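Local coordinates for beta-agarase (Persicobacter, PDB 6AII), which probably hydrolyses the beta-1,4 linkages of agarose to release neoagarobiose, as a member of glycoside hydrolase family 16, at residues Arg239-Lys244 and Phe262-Lys267. Sequence-based numbering, arbitrary orientation.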
# COMPACT_ATOMS: atom_id res chain seq x y z
N ARG A 239 -1.22 8.57 12.96
CA ARG A 239 -0.77 7.45 13.78
C ARG A 239 0.75 7.54 13.91
O ARG A 239 1.44 7.87 12.91
CB ARG A 239 -1.08 6.12 13.08
CG ARG A 239 -0.65 4.84 13.80
CD ARG A 239 -1.31 3.64 13.14
NE ARG A 239 -1.06 2.43 13.92
CZ ARG A 239 -1.66 2.10 15.07
NH1 ARG A 239 -2.68 2.81 15.53
NH2 ARG A 239 -1.24 0.99 15.69
N THR A 240 1.25 7.25 15.09
CA THR A 240 2.72 7.13 15.33
C THR A 240 2.96 5.84 16.12
O THR A 240 2.21 5.55 17.07
CB THR A 240 3.25 8.29 16.17
OG1 THR A 240 3.21 9.45 15.34
CG2 THR A 240 4.67 8.06 16.64
N LEU A 241 3.98 5.09 15.75
CA LEU A 241 4.55 4.02 16.60
C LEU A 241 5.99 4.48 16.92
O LEU A 241 6.71 4.82 16.02
CB LEU A 241 4.60 2.70 15.84
CG LEU A 241 3.34 1.83 15.90
CD1 LEU A 241 2.19 2.52 15.24
CD2 LEU A 241 3.53 0.45 15.29
N SER A 242 6.32 4.47 18.21
CA SER A 242 7.63 5.00 18.65
C SER A 242 8.14 4.19 19.84
O SER A 242 7.67 4.41 20.96
CB SER A 242 7.54 6.45 19.03
OG SER A 242 8.87 6.98 19.05
N GLY A 243 9.02 3.24 19.58
CA GLY A 243 9.54 2.36 20.70
C GLY A 243 8.46 1.51 21.32
O GLY A 243 7.88 0.66 20.63
N LYS A 244 8.12 1.78 22.60
CA LYS A 244 7.11 1.03 23.28
C LYS A 244 5.80 1.79 23.29
O LYS A 244 4.80 1.28 23.84
CB LYS A 244 7.52 0.73 24.73
CG LYS A 244 8.80 -0.07 24.84
CD LYS A 244 9.05 -0.46 26.29
CE LYS A 244 10.27 -1.35 26.37
NZ LYS A 244 10.43 -1.87 27.75
N PHE A 262 6.18 -3.87 25.61
CA PHE A 262 7.10 -4.42 24.63
C PHE A 262 7.32 -3.36 23.54
O PHE A 262 6.57 -2.35 23.49
CB PHE A 262 6.52 -5.70 24.01
CG PHE A 262 5.10 -5.54 23.53
CD1 PHE A 262 4.85 -5.03 22.25
CD2 PHE A 262 4.02 -5.84 24.35
CE1 PHE A 262 3.54 -4.86 21.81
CE2 PHE A 262 2.71 -5.66 23.90
CZ PHE A 262 2.48 -5.16 22.64
N ASN A 263 8.35 -3.55 22.76
CA ASN A 263 8.62 -2.67 21.61
C ASN A 263 7.53 -2.94 20.56
O ASN A 263 7.36 -4.10 20.16
CB ASN A 263 10.02 -2.92 21.07
CG ASN A 263 10.38 -2.02 19.91
OD1 ASN A 263 9.86 -2.22 18.82
ND2 ASN A 263 11.27 -1.04 20.15
N VAL A 264 6.82 -1.91 20.10
CA VAL A 264 5.67 -2.19 19.19
C VAL A 264 6.10 -2.31 17.74
O VAL A 264 5.27 -2.82 16.96
CB VAL A 264 4.57 -1.13 19.34
CG1 VAL A 264 4.02 -1.11 20.74
CG2 VAL A 264 5.02 0.25 18.87
N LEU A 265 7.36 -1.97 17.38
CA LEU A 265 7.87 -2.22 16.03
C LEU A 265 8.40 -3.63 15.86
O LEU A 265 8.24 -4.19 14.80
CB LEU A 265 8.92 -1.21 15.63
CG LEU A 265 8.23 0.15 15.57
CD1 LEU A 265 8.52 1.00 16.79
CD2 LEU A 265 8.37 0.84 14.27
N ASP A 266 8.95 -4.18 16.94
CA ASP A 266 9.59 -5.53 16.88
C ASP A 266 9.38 -6.26 18.20
O ASP A 266 10.26 -6.35 19.04
CB ASP A 266 11.07 -5.40 16.50
CG ASP A 266 11.78 -6.75 16.39
OD1 ASP A 266 11.08 -7.78 16.19
OD2 ASP A 266 13.03 -6.74 16.46
N LYS A 267 8.18 -6.75 18.38
CA LYS A 267 7.72 -7.19 19.68
C LYS A 267 8.55 -8.36 20.21
O LYS A 267 8.81 -8.40 21.41
CB LYS A 267 6.26 -7.61 19.57
CG LYS A 267 5.66 -8.15 20.85
CD LYS A 267 4.16 -8.36 20.77
CE LYS A 267 3.59 -8.83 22.09
NZ LYS A 267 2.10 -8.94 22.06
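A single backbone hydrogen bond ties G243 to V264: V264 N donates to G243 O at 2.8 Å (166° at the hydrogen). Two weaker CA-H...O contacts flank it, N263 CA reaching the same G243 O at 3.5 Å and K244 CA pointing to F262 O at 3.4 Å. The aliphatic CB and CG of K244 lie against that F262 carbonyl oxygen, while the rest of its extended chain runs on past it.

In the apolar part, V264 CG2 sits between its backbone N and carbonyl carbon (CG1 at chi1 -61°), which directs it against L241 CB, CG and CD2, nearest at CG (3.8 Å). The CD1 methyl of L265 lies over the peptide of G243, 3.6 Å from G243 N, and only loosely meets L241 CB.

Polar order within 262-267 comes from N263. With CG anti to the backbone N (chi1 -178°), OD1 accepts from D266 N at 2.9 Å and weakly from L265 N, while ND2 is bonded to N227 OD1. Replacing N263 by alanine would remove acceptor and amide donor alike, and is likely to leave the D266 and L265 amides and N227 OD1 without that partner and to let the turn shift.

The bond from D266 N, three residues on, marks an Asx motif that shapes this loop after strand 255-259; the G243-V264 bond and the L241-V264 packing fasten it to the end of strand 236-242 in the antiparallel sheet of the GH16 beta-jelly-roll fold.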